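Local coordinates for protein cadherin-related family member 2 (Mus musculus, PDB 5CYX) that probably joins neighbouring microvilli of epithelial cells by calcium-dependent adhesion to CDHR5, controlling how microvilli pack at the apical membrane, at residues P65-T70 with R98-P103; V244-S249 with D255-S260; W269-I272 with I278-N281. All blocks are in the same frame, centred on the assembly; numbering follows the deposited sequence.

How the contacts relate
Contact 1 belongs to the first cadherin repeat and lies at its junction with the second, while contacts 2 and 3 are both in the third repeat, on the other side of the chain's centre. The centre of contact 1 is about 65 Å from that of contact 2 and about 82 Å from that of contact 3. Contact 1 is a surface contact of two loops joined by calcium. Contacts 2 and 3 are partly buried and strand-based, about 17 Å apart between centres, and touch where Ile272 packs on Val244 and Tyr259. Contact 2 runs from a calcium ligand into side-chain packing between two sheets; contact 3 pairs neighbouring strands of one sheet through backbone bonds.

Contact 1. Residues P65-T70 with R98-P103; sequences PLDFET and RNDNIP. With CA (calcium ion), chain C; CA (calcium ion), chain B; CA (calcium ion), chain D.
Glu69 and Asp100 meet through metal: their carboxylates bridge the same two calcium ions, which holds Glu69 OE1 3.4 Å from Asp100 OD1 with no bond between the two oxygens. Glu69 clasps the calcium ion of chain C with both oxygens, OE2 at 2.5 Å and OE1 at 2.7 Å, and OE1 binds the ion of chain B as well. Asp100 divides its oxygens, OD1 going to the chain C ion and OD2 to the chain B ion at 2.2 Å. Asp67 reaches the chain B ion with OD1 at 2.3 Å, its CG trans to the backbone N (chi1 -177°), and this oxygen also takes a weak hydrogen bond from Glu69 N. Arg98 O adds a backbone ligand to the chain C ion, which Asp97 and Asp133 also bind; Glu18 serves both ions. Beside this dense cluster the contact is loose: the Asn101 amide stands with its plane 80° from the Glu69 carboxylate, and its ND2 donates over 3.3 Å to water 1, itself a ligand of the chain B ion. Asn99 OD1 and Asn101 O bind the calcium ion of chain D with Asp131, Asp133, Ala137 and Asp189. Asp67 to Glu69 form the DXE motif and Asp97 to Asn101 the DXNDN motif of a cadherin linker. Without calcium the gathered carboxylates would probably repel one another, consistent with an adhesion that depends on the ion.

Contact 2. Residues V244-S249 with D255-S260; sequences VEAVDS and DIVTYS. With CA (calcium ion), chain F.
Asp248 OD2 is gripped by two donors: Asp255 N, 3.0 Å away and nearly straight at 169° on the anti lone pair, and water 3 at 2.7 Å. OD1 binds the calcium ion of chain F at 2.4 Å, so the carboxylate is tied at both ends and its rotation is fixed. Water 2 links the backbones, accepting from Asp248 N and donating to Asp255 O. The carboxylate of Asp255 turns away to accept a hydrogen bond from Asn306 N. At the far end of the contact Tyr259 OH takes the N-H of Ala246 at 2.9 Å and 174°, with the donor at the edge of the ring and in its plane. This bond is made by a side chain reaching across, since the axes of the short segments 246-248 and 257-260 come no closer than 7.7 Å. With CG trans to the carbonyl carbon (chi1 -54°), the ring reaches toward strand 246-248 and its CE2 lies 4.1 Å from Ala246 CB; Val257 CG1 lies over one face, toward its rim. Val257 CG2 meets Ala246 O at 3.8 Å, and Ala302 packs on Ala246, Val257 and Tyr259. Leu218, Asp250 and Glu304 complete the protein ligands of the metal. Two strands from different sheets, meeting through side chains next to the DXD calcium motif of Asp248 to Asp250, are typical of the cadherin beta sandwich.

Contact 3. Residues W269-I272 with I278-N281; sequences WFDI and IFVN
Three backbone hydrogen bonds join Trp269-Ile272 to Ile278-Asn281. Asp271 and Phe279 form an antiparallel hydrogen-bonded pair, with Phe279 N donating to Asp271 O at 2.9 Å and Asp271 N to Phe279 O at 3.1 Å. Asn281 N donates to Trp269 O at 2.8 Å. CA-H...O contacts, from Phe270 CA to Phe279 O and from Ile278 CA to Asp271 O, reinforce the pairing. The strands 270-272 and 277-280 make a beta hairpin that forms one edge of a four-stranded antiparallel sheet in the third cadherin repeat, where strand 277-280 also pairs with strand 240-248.

Side-chain packing differs on the two faces of the hairpin. On one, Ile272 CD1 presses on Ile278 CG1 at 3.5 Å, closer than two carbons normally pack, and Ile272 reaches on to Val300 and Tyr259 of the opposite sheet. On the other, Phe279 has CG between its backbone N and carbonyl carbon (chi1 57°), which swings the ring back across the partner strand: Asp271 O lies under one face, toward the rim, CZ touches Asp271 CB at 3.6 Å, and CE2 comes 3.6 Å from Ile272 C. An alanine in place of Phe279 would probably strip the ring from Asp271 CB and Ile272 and open a gap over the strand.

Polar side chains meet through water 5, which donates to Asp271 OD2 at 2.8 Å and to Asn281 OD1 at 3.0 Å. The ND2 of Asn281 is held by Gly268 O.

Contact 1. Residues P65-T70 with R98-P103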
ATOM      1  N   PRO A  65     -25.962   6.221 -35.245  1.00 53.69           N
ATOM      2  CA  PRO A  65     -25.549   6.242 -33.843  1.00 51.76           C
ATOM      3  C   PRO A  65     -24.424   7.245 -33.546  1.00 51.46           C
ATOM      4  O   PRO A  65     -23.514   7.394 -34.327  1.00 49.79           O
ATOM      5  CB  PRO A  65     -25.086   4.789 -33.587  1.00 52.23           C
ATOM      6  CG  PRO A  65     -25.772   3.965 -34.632  1.00 52.61           C
ATOM      7  CD  PRO A  65     -25.826   4.858 -35.830  1.00 53.28           C
ATOM      8  N   LEU A  66     -24.564   7.941 -32.424  1.00 49.05           N
ATOM      9  CA  LEU A  66     -23.592   8.829 -31.884  1.00 49.18           C
ATOM     10  C   LEU A  66     -22.619   8.021 -31.066  1.00 49.60           C
ATOM     11  O   LEU A  66     -23.010   7.012 -30.472  1.00 49.87           O
ATOM     12  CB  LEU A  66     -24.277   9.815 -30.916  1.00 48.47           C
ATOM     13  CG  LEU A  66     -25.247  10.827 -31.509  1.00 47.98           C
ATOM     14  CD1 LEU A  66     -25.821  11.702 -30.403  1.00 46.99           C
ATOM     15  CD2 LEU A  66     -24.570  11.704 -32.546  1.00 48.38           C
ATOM     16  N   ASP A  67     -21.376   8.486 -30.975  1.00 48.92           N
ATOM     17  CA  ASP A  67     -20.347   7.748 -30.265  1.00 49.46           C
ATOM     18  C   ASP A  67     -19.241   8.699 -29.873  1.00 49.00           C
ATOM     19  O   ASP A  67     -18.421   9.102 -30.698  1.00 48.66           O
ATOM     20  CB  ASP A  67     -19.782   6.584 -31.157  1.00 51.95           C
ATOM     21  CG  ASP A  67     -18.748   5.734 -30.406  1.00 53.12           C
ATOM     22  OD1 ASP A  67     -18.669   5.771 -29.154  1.00 53.68           O
ATOM     23  OD2 ASP A  67     -17.965   5.062 -31.045  1.00 56.83           O
ATOM     24  N   PHE A  68     -19.246   9.079 -28.605  1.00 49.73           N
ATOM     25  CA  PHE A  68     -18.290   9.997 -28.075  1.00 49.33           C
ATOM     26  C   PHE A  68     -16.870   9.508 -28.280  1.00 49.80           C
ATOM     27  O   PHE A  68     -15.986  10.301 -28.579  1.00 49.62           O
ATOM     28  CB  PHE A  68     -18.512  10.180 -26.580  1.00 49.22           C
ATOM     29  CG  PHE A  68     -17.524  11.107 -25.956  1.00 49.10           C
ATOM     30  CD1 PHE A  68     -17.685  12.479 -26.087  1.00 49.49           C
ATOM     31  CD2 PHE A  68     -16.432  10.624 -25.235  1.00 48.80           C
ATOM     32  CE1 PHE A  68     -16.785  13.349 -25.485  1.00 48.77           C
ATOM     33  CE2 PHE A  68     -15.531  11.488 -24.643  1.00 48.19           C
ATOM     34  CZ  PHE A  68     -15.702  12.844 -24.795  1.00 48.76           C
ATOM     35  N   GLU A  69     -16.663   8.203 -28.127  1.00 50.24           N
ATOM     36  CA  GLU A  69     -15.319   7.639 -28.225  1.00 52.10           C
ATOM     37  C   GLU A  69     -14.649   7.842 -29.603  1.00 53.40           C
ATOM     38  O   GLU A  69     -13.410   7.921 -29.660  1.00 54.53           O
ATOM     39  CB  GLU A  69     -15.323   6.151 -27.861  1.00 52.13           C
ATOM     40  CG  GLU A  69     -15.322   5.887 -26.369  1.00 51.25           C
ATOM     41  CD  GLU A  69     -16.572   6.411 -25.627  1.00 50.44           C
ATOM     42  OE1 GLU A  69     -17.716   6.127 -25.977  1.00 50.84           O
ATOM     43  OE2 GLU A  69     -16.440   7.126 -24.668  1.00 48.50           O
ATOM     44  N   THR A  70     -15.436   7.971 -30.675  1.00 54.10           N
ATOM     45  CA  THR A  70     -14.880   8.243 -32.034  1.00 56.16           C
ATOM     46  C   THR A  70     -15.151   9.651 -32.569  1.00 55.85           C
ATOM     47  O   THR A  70     -14.258  10.245 -33.156  1.00 56.83           O
ATOM     48  CB  THR A  70     -15.407   7.265 -33.084  1.00 57.09           C
ATOM     49  OG1 THR A  70     -16.590   6.667 -32.583  1.00 59.22           O
ATOM     50  CG2 THR A  70     -14.422   6.159 -33.360  1.00 59.34           C
ATOM     51  N   ARG A  98     -21.180   9.133 -22.278  1.00 45.08           N
ATOM     52  CA  ARG A  98     -21.977   8.335 -21.279  1.00 45.68           C
ATOM     53  C   ARG A  98     -21.219   7.016 -20.971  1.00 44.81           C
ATOM     54  O   ARG A  98     -20.300   6.578 -21.757  1.00 42.92           O
ATOM     55  CB  ARG A  98     -23.368   8.081 -21.808  1.00 47.55           C
ATOM     56  CG  ARG A  98     -24.231   9.324 -21.954  1.00 48.52           C
ATOM     57  CD  ARG A  98     -24.855   9.663 -20.627  1.00 50.70           C
ATOM     58  NE  ARG A  98     -25.636  10.888 -20.662  1.00 52.41           N
ATOM     59  CZ  ARG A  98     -25.170  12.114 -20.507  1.00 53.77           C
ATOM     60  NH1 ARG A  98     -26.009  13.131 -20.529  1.00 55.34           N
ATOM     61  NH2 ARG A  98     -23.880  12.362 -20.336  1.00 56.04           N
ATOM     62  N   ASN A  99     -21.532   6.404 -19.832  1.00 42.78           N
ATOM     63  CA  ASN A  99     -20.830   5.209 -19.419  1.00 43.35           C
ATOM     64  C   ASN A  99     -21.321   3.949 -20.169  1.00 44.75           C
ATOM     65  O   ASN A  99     -22.061   3.112 -19.590  1.00 45.14           O
ATOM     66  CB  ASN A  99     -20.909   5.012 -17.929  1.00 43.05           C
ATOM     67  CG  ASN A  99     -19.930   4.023 -17.426  1.00 42.89           C
ATOM     68  OD1 ASN A  99     -19.048   3.571 -18.155  1.00 43.97           O
ATOM     69  ND2 ASN A  99     -20.087   3.647 -16.192  1.00 42.24           N
ATOM     70  N   ASP A 100     -20.895   3.833 -21.433  1.00 45.06           N
ATOM     71  CA  ASP A 100     -21.219   2.673 -22.276  1.00 46.51           C
ATOM     72  C   ASP A 100     -19.994   1.803 -22.505  1.00 47.18           C
ATOM     73  O   ASP A 100     -20.083   0.892 -23.291  1.00 46.20           O
ATOM     74  CB  ASP A 100     -21.768   3.126 -23.653  1.00 46.66           C
ATOM     75  CG  ASP A 100     -20.769   4.085 -24.410  1.00 48.13           C
ATOM     76  OD1 ASP A 100     -19.809   4.603 -23.810  1.00 46.30           O
ATOM     77  OD2 ASP A 100     -20.902   4.280 -25.617  1.00 49.22           O
ATOM     78  N   ASN A 101     -18.823   2.089 -21.902  1.00 49.52           N
ATOM     79  CA  ASN A 101     -17.728   1.096 -22.053  1.00 49.97           C
ATOM     80  C   ASN A 101     -17.383   0.418 -20.737  1.00 49.04           C
ATOM     81  O   ASN A 101     -17.620   1.010 -19.675  1.00 45.26           O
ATOM     82  CB  ASN A 101     -16.493   1.689 -22.700  1.00 50.13           C
ATOM     83  CG  ASN A 101     -16.681   1.943 -24.169  1.00 51.07           C
ATOM     84  OD1 ASN A 101     -16.625   1.009 -24.986  1.00 53.06           O
ATOM     85  ND2 ASN A 101     -16.912   3.179 -24.525  1.00 50.71           N
ATOM     86  N   ILE A 102     -16.907  -0.842 -20.840  1.00 49.10           N
ATOM     87  CA  ILE A 102     -16.399  -1.596 -19.683  1.00 49.87           C
ATOM     88  C   ILE A 102     -14.852  -1.618 -19.563  1.00 49.96           C
ATOM     89  O   ILE A 102     -14.126  -1.464 -20.572  1.00 51.71           O
ATOM     90  CB  ILE A 102     -16.887  -3.048 -19.609  1.00 51.53           C
ATOM     91  CG1 ILE A 102     -16.371  -3.893 -20.809  1.00 52.01           C
ATOM     92  CG2 ILE A 102     -18.417  -3.131 -19.618  1.00 53.00           C
ATOM     93  CD1 ILE A 102     -16.729  -5.362 -20.675  1.00 52.76           C
ATOM     94  N   PRO A 103     -14.351  -1.854 -18.339  1.00 48.95           N
ATOM     95  CA  PRO A 103     -12.947  -2.094 -18.138  1.00 48.90           C
ATOM     96  C   PRO A 103     -12.547  -3.403 -18.784  1.00 50.61           C
ATOM     97  O   PRO A 103     -13.206  -4.409 -18.556  1.00 49.48           O
ATOM     98  CB  PRO A 103     -12.834  -2.211 -16.616  1.00 47.96           C
ATOM     99  CG  PRO A 103     -13.932  -1.363 -16.091  1.00 48.01           C
ATOM    100  CD  PRO A 103     -15.050  -1.681 -17.054  1.00 48.09           C
TER
HETATM  101 CA    CA C1002     -18.634   6.628 -23.532  1.00 42.79          CA
HETATM  102 CA    CA B1001     -19.615   5.164 -27.137  1.00 77.23          CA
HETATM  103 CA    CA D1003     -16.875   2.811 -18.400  1.00 41.43          CA
HETATM  104  O   HOH W   1     -18.634   2.910 -27.276  1.00 57.28           O

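Contact 2. Residues V244-S249 with D255-S260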
ATOM      1  N   VAL A 244      18.496 -45.197  11.592  1.00 72.58           N
ATOM      2  CA  VAL A 244      17.598 -44.083  11.893  1.00 72.30           C
ATOM      3  C   VAL A 244      17.414 -43.270  10.633  1.00 70.38           C
ATOM      4  O   VAL A 244      18.233 -43.337   9.720  1.00 72.43           O
ATOM      5  CB  VAL A 244      18.094 -43.175  13.041  1.00 71.86           C
ATOM      6  CG1 VAL A 244      18.098 -43.946  14.349  1.00 74.26           C
ATOM      7  CG2 VAL A 244      19.480 -42.610  12.781  1.00 69.61           C
ATOM      8  N   GLU A 245      16.329 -42.508  10.603  1.00 69.04           N
ATOM      9  CA  GLU A 245      16.010 -41.638   9.500  1.00 67.99           C
ATOM     10  C   GLU A 245      15.405 -40.322   9.998  1.00 66.45           C
ATOM     11  O   GLU A 245      14.551 -40.302  10.879  1.00 68.74           O
ATOM     12  CB  GLU A 245      15.066 -42.340   8.537  1.00 69.93           C
ATOM     13  CG  GLU A 245      14.934 -41.620   7.198  1.00 70.98           C
ATOM     14  CD  GLU A 245      14.000 -42.319   6.228  1.00 74.23           C
ATOM     15  OE1 GLU A 245      13.817 -41.804   5.112  1.00 77.66           O
ATOM     16  OE2 GLU A 245      13.437 -43.379   6.567  1.00 77.97           O
ATOM     17  N   ALA A 246      15.919 -39.225   9.461  1.00 63.86           N
ATOM     18  CA  ALA A 246      15.335 -37.910   9.582  1.00 62.56           C
ATOM     19  C   ALA A 246      15.149 -37.367   8.207  1.00 62.47           C
ATOM     20  O   ALA A 246      15.947 -37.652   7.322  1.00 62.36           O
ATOM     21  CB  ALA A 246      16.242 -37.013  10.374  1.00 62.60           C
ATOM     22  N   VAL A 247      14.092 -36.599   7.998  1.00 63.24           N
ATOM     23  CA  VAL A 247      13.812 -36.048   6.668  1.00 62.23           C
ATOM     24  C   VAL A 247      13.548 -34.559   6.751  1.00 61.04           C
ATOM     25  O   VAL A 247      13.071 -34.042   7.770  1.00 60.48           O
ATOM     26  CB  VAL A 247      12.619 -36.754   5.972  1.00 64.49           C
ATOM     27  CG1 VAL A 247      12.891 -38.255   5.833  1.00 66.17           C
ATOM     28  CG2 VAL A 247      11.327 -36.543   6.730  1.00 65.61           C
ATOM     29  N   ASP A 248      13.827 -33.891   5.644  1.00 57.83           N
ATOM     30  CA  ASP A 248      13.669 -32.454   5.515  1.00 57.19           C
ATOM     31  C   ASP A 248      12.182 -32.101   5.586  1.00 57.50           C
ATOM     32  O   ASP A 248      11.374 -32.655   4.840  1.00 57.07           O
ATOM     33  CB  ASP A 248      14.281 -32.029   4.188  1.00 56.40           C
ATOM     34  CG  ASP A 248      14.202 -30.564   3.936  1.00 56.55           C
ATOM     35  OD1 ASP A 248      13.821 -29.817   4.856  1.00 57.30           O
ATOM     36  OD2 ASP A 248      14.554 -30.156   2.807  1.00 55.12           O
ATOM     37  N   SER A 249      11.822 -31.181   6.497  1.00 57.02           N
ATOM     38  CA  SER A 249      10.436 -30.737   6.626  1.00 56.65           C
ATOM     39  C   SER A 249      10.007 -29.846   5.486  1.00 55.42           C
ATOM     40  O   SER A 249       8.819 -29.659   5.263  1.00 54.22           O
ATOM     41  CB  SER A 249      10.214 -30.034   7.983  1.00 57.97           C
ATOM     42  OG  SER A 249      10.556 -30.913   9.004  1.00 57.75           O
ATOM     43  N   ASP A 255      15.811 -31.987   0.827  1.00 61.10           N
ATOM     44  CA  ASP A 255      17.267 -31.907   0.850  1.00 60.22           C
ATOM     45  C   ASP A 255      17.759 -33.205   1.474  1.00 58.82           C
ATOM     46  O   ASP A 255      17.119 -33.728   2.374  1.00 57.63           O
ATOM     47  CB  ASP A 255      17.689 -30.716   1.753  1.00 61.95           C
ATOM     48  CG  ASP A 255      19.153 -30.282   1.558  1.00 63.81           C
ATOM     49  OD1 ASP A 255      19.895 -30.883   0.767  1.00 62.97           O
ATOM     50  OD2 ASP A 255      19.568 -29.320   2.234  1.00 66.00           O
ATOM     51  N   ILE A 256      18.903 -33.698   1.025  1.00 55.96           N
ATOM     52  CA  ILE A 256      19.530 -34.861   1.620  1.00 56.35           C
ATOM     53  C   ILE A 256      19.953 -34.582   3.084  1.00 56.11           C
ATOM     54  O   ILE A 256      20.336 -33.457   3.425  1.00 55.86           O
ATOM     55  CB  ILE A 256      20.791 -35.281   0.817  1.00 57.19           C
ATOM     56  CG1 ILE A 256      20.400 -35.690  -0.624  1.00 57.99           C
ATOM     57  CG2 ILE A 256      21.479 -36.465   1.490  1.00 56.92           C
ATOM     58  CD1 ILE A 256      21.586 -36.010  -1.521  1.00 59.32           C
ATOM     59  N   VAL A 257      19.912 -35.614   3.925  1.00 55.97           N
ATOM     60  CA  VAL A 257      20.338 -35.482   5.312  1.00 57.27           C
ATOM     61  C   VAL A 257      21.532 -36.376   5.622  1.00 57.02           C
ATOM     62  O   VAL A 257      21.568 -37.509   5.172  1.00 57.06           O
ATOM     63  CB  VAL A 257      19.170 -35.820   6.275  1.00 57.04           C
ATOM     64  CG1 VAL A 257      19.669 -35.885   7.691  1.00 57.37           C
ATOM     65  CG2 VAL A 257      18.083 -34.790   6.132  1.00 58.00           C
ATOM     66  N   THR A 258      22.486 -35.862   6.405  1.00 58.33           N
ATOM     67  CA  THR A 258      23.552 -36.680   6.966  1.00 59.82           C
ATOM     68  C   THR A 258      23.446 -36.708   8.473  1.00 60.10           C
ATOM     69  O   THR A 258      22.663 -35.976   9.059  1.00 62.46           O
ATOM     70  CB  THR A 258      24.943 -36.204   6.551  1.00 61.65           C
ATOM     71  OG1 THR A 258      25.159 -34.885   7.041  1.00 65.06           O
ATOM     72  CG2 THR A 258      25.059 -36.180   5.076  1.00 63.08           C
ATOM     73  N   TYR A 259      24.221 -37.584   9.097  1.00 59.21           N
ATOM     74  CA  TYR A 259      24.066 -37.890  10.519  1.00 59.23           C
ATOM     75  C   TYR A 259      25.443 -37.908  11.138  1.00 60.40           C
ATOM     76  O   TYR A 259      26.408 -38.179  10.476  1.00 57.40           O
ATOM     77  CB  TYR A 259      23.409 -39.276  10.704  1.00 58.26           C
ATOM     78  CG  TYR A 259      22.094 -39.414   9.951  1.00 57.95           C
ATOM     79  CD1 TYR A 259      22.039 -39.842   8.610  1.00 57.89           C
ATOM     80  CD2 TYR A 259      20.919 -39.108  10.565  1.00 58.08           C
ATOM     81  CE1 TYR A 259      20.816 -39.936   7.932  1.00 57.52           C
ATOM     82  CE2 TYR A 259      19.720 -39.198   9.905  1.00 58.25           C
ATOM     83  CZ  TYR A 259      19.649 -39.619   8.619  1.00 56.62           C
ATOM     84  OH  TYR A 259      18.389 -39.655   8.063  1.00 55.51           O
ATOM     85  N   SER A 260      25.529 -37.595  12.416  1.00 63.15           N
ATOM     86  CA  SER A 260      26.747 -37.803  13.209  1.00 64.72           C
ATOM     87  C   SER A 260      26.301 -38.098  14.645  1.00 66.37           C
ATOM     88  O   SER A 260      25.215 -37.733  15.031  1.00 65.67           O
ATOM     89  CB  SER A 260      27.647 -36.566  13.164  1.00 65.59           C
ATOM     90  OG  SER A 260      26.910 -35.405  13.546  1.00 67.42           O
TER
HETATM   91 CA    CA F1005      14.987 -27.817   5.548  1.00 55.54          CA
HETATM   92  O   HOH W   2      15.105 -35.387   3.511  1.00 48.35           O
HETATM   93  O   HOH W   3      15.482 -27.666   3.106  1.00 41.62           O
HETATM   94  O   HOH W   4      16.296 -25.701   6.085  1.00 42.90           O

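Contact 3. Residues W269-I272 with I278-N281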
ATOM      1  N   TRP A 269      32.258 -46.184  21.177  1.00 71.95           N
ATOM      2  CA  TRP A 269      31.745 -47.543  20.958  1.00 72.42           C
ATOM      3  C   TRP A 269      30.912 -47.647  19.689  1.00 71.72           C
ATOM      4  O   TRP A 269      30.983 -48.668  18.997  1.00 68.54           O
ATOM      5  CB  TRP A 269      30.957 -48.050  22.147  1.00 76.55           C
ATOM      6  CG  TRP A 269      31.799 -48.490  23.291  1.00 78.26           C
ATOM      7  CD1 TRP A 269      33.103 -48.150  23.551  1.00 78.30           C
ATOM      8  CD2 TRP A 269      31.376 -49.328  24.361  1.00 79.22           C
ATOM      9  NE1 TRP A 269      33.517 -48.756  24.709  1.00 80.13           N
ATOM     10  CE2 TRP A 269      32.475 -49.477  25.231  1.00 80.59           C
ATOM     11  CE3 TRP A 269      30.173 -49.986  24.661  1.00 81.33           C
ATOM     12  CZ2 TRP A 269      32.412 -50.262  26.398  1.00 83.17           C
ATOM     13  CZ3 TRP A 269      30.104 -50.768  25.835  1.00 83.44           C
ATOM     14  CH2 TRP A 269      31.223 -50.896  26.683  1.00 83.56           C
ATOM     15  N   PHE A 270      30.149 -46.593  19.387  1.00 71.36           N
ATOM     16  CA  PHE A 270      29.336 -46.522  18.163  1.00 71.65           C
ATOM     17  C   PHE A 270      29.579 -45.270  17.322  1.00 70.20           C
ATOM     18  O   PHE A 270      29.872 -44.215  17.855  1.00 73.87           O
ATOM     19  CB  PHE A 270      27.861 -46.579  18.530  1.00 71.43           C
ATOM     20  CG  PHE A 270      27.509 -47.753  19.360  1.00 73.17           C
ATOM     21  CD1 PHE A 270      27.330 -49.005  18.773  1.00 73.53           C
ATOM     22  CD2 PHE A 270      27.378 -47.626  20.754  1.00 73.90           C
ATOM     23  CE1 PHE A 270      27.019 -50.112  19.561  1.00 73.94           C
ATOM     24  CE2 PHE A 270      27.084 -48.724  21.531  1.00 73.88           C
ATOM     25  CZ  PHE A 270      26.896 -49.962  20.938  1.00 74.95           C
ATOM     26  N   ASP A 271      29.432 -45.399  16.009  1.00 66.81           N
ATOM     27  CA  ASP A 271      29.393 -44.239  15.088  1.00 65.64           C
ATOM     28  C   ASP A 271      28.228 -44.454  14.093  1.00 64.94           C
ATOM     29  O   ASP A 271      27.469 -45.426  14.218  1.00 65.10           O
ATOM     30  CB  ASP A 271      30.766 -44.015  14.399  1.00 63.40           C
ATOM     31  CG  ASP A 271      31.038 -42.536  14.016  1.00 62.84           C
ATOM     32  OD1 ASP A 271      30.146 -41.688  14.114  1.00 61.76           O
ATOM     33  OD2 ASP A 271      32.170 -42.195  13.554  1.00 65.87           O
ATOM     34  N   ILE A 272      28.049 -43.519  13.162  1.00 64.31           N
ATOM     35  CA  ILE A 272      26.939 -43.560  12.203  1.00 63.43           C
ATOM     36  C   ILE A 272      27.394 -43.100  10.800  1.00 64.39           C
ATOM     37  O   ILE A 272      28.238 -42.226  10.705  1.00 63.71           O
ATOM     38  CB  ILE A 272      25.768 -42.711  12.721  1.00 63.03           C
ATOM     39  CG1 ILE A 272      24.525 -42.953  11.880  1.00 63.30           C
ATOM     40  CG2 ILE A 272      26.127 -41.216  12.773  1.00 62.09           C
ATOM     41  CD1 ILE A 272      23.262 -42.457  12.554  1.00 64.74           C
ATOM     42  N   ILE A 278      23.840 -46.999  12.021  1.00 60.54           N
ATOM     43  CA  ILE A 278      24.647 -46.971  13.223  1.00 62.43           C
ATOM     44  C   ILE A 278      25.407 -48.284  13.343  1.00 63.21           C
ATOM     45  O   ILE A 278      24.817 -49.366  13.323  1.00 64.06           O
ATOM     46  CB  ILE A 278      23.757 -46.758  14.474  1.00 64.14           C
ATOM     47  CG1 ILE A 278      23.181 -45.331  14.470  1.00 64.63           C
ATOM     48  CG2 ILE A 278      24.535 -47.060  15.761  1.00 64.84           C
ATOM     49  CD1 ILE A 278      22.077 -45.090  15.487  1.00 67.51           C
ATOM     50  N   PHE A 279      26.723 -48.175  13.491  1.00 64.64           N
ATOM     51  CA  PHE A 279      27.599 -49.328  13.490  1.00 65.53           C
ATOM     52  C   PHE A 279      28.504 -49.404  14.720  1.00 66.16           C
ATOM     53  O   PHE A 279      28.765 -48.388  15.388  1.00 65.61           O
ATOM     54  CB  PHE A 279      28.437 -49.377  12.212  1.00 64.70           C
ATOM     55  CG  PHE A 279      29.285 -48.142  11.944  1.00 63.81           C
ATOM     56  CD1 PHE A 279      30.596 -48.063  12.404  1.00 64.64           C
ATOM     57  CD2 PHE A 279      28.794 -47.096  11.165  1.00 62.80           C
ATOM     58  CE1 PHE A 279      31.405 -46.965  12.114  1.00 64.71           C
ATOM     59  CE2 PHE A 279      29.571 -45.979  10.896  1.00 62.92           C
ATOM     60  CZ  PHE A 279      30.893 -45.919  11.349  1.00 63.83           C
ATOM     61  N   VAL A 280      28.988 -50.624  14.984  1.00 65.91           N
ATOM     62  CA  VAL A 280      29.975 -50.877  16.035  1.00 65.10           C
ATOM     63  C   VAL A 280      31.316 -50.261  15.600  1.00 64.06           C
ATOM     64  O   VAL A 280      31.844 -50.599  14.523  1.00 61.94           O
ATOM     65  CB  VAL A 280      30.116 -52.393  16.319  1.00 66.68           C
ATOM     66  CG1 VAL A 280      31.363 -52.687  17.162  1.00 67.30           C
ATOM     67  CG2 VAL A 280      28.848 -52.930  16.993  1.00 67.54           C
ATOM     68  N   ASN A 281      31.854 -49.382  16.447  1.00 62.95           N
ATOM     69  CA  ASN A 281      33.048 -48.580  16.143  1.00 64.17           C
ATOM     70  C   ASN A 281      34.169 -48.778  17.178  1.00 67.68           C
ATOM     71  O   ASN A 281      35.142 -48.015  17.248  1.00 67.08           O
ATOM     72  CB  ASN A 281      32.575 -47.152  16.102  1.00 62.46           C
ATOM     73  CG  ASN A 281      33.619 -46.181  15.626  1.00 63.65           C
ATOM     74  OD1 ASN A 281      34.127 -46.253  14.462  1.00 60.15           O
ATOM     75  ND2 ASN A 281      33.932 -45.218  16.502  1.00 62.16           N
TER
HETATM   76  O   HOH W   5      33.890 -44.071  12.465  1.00 53.99           O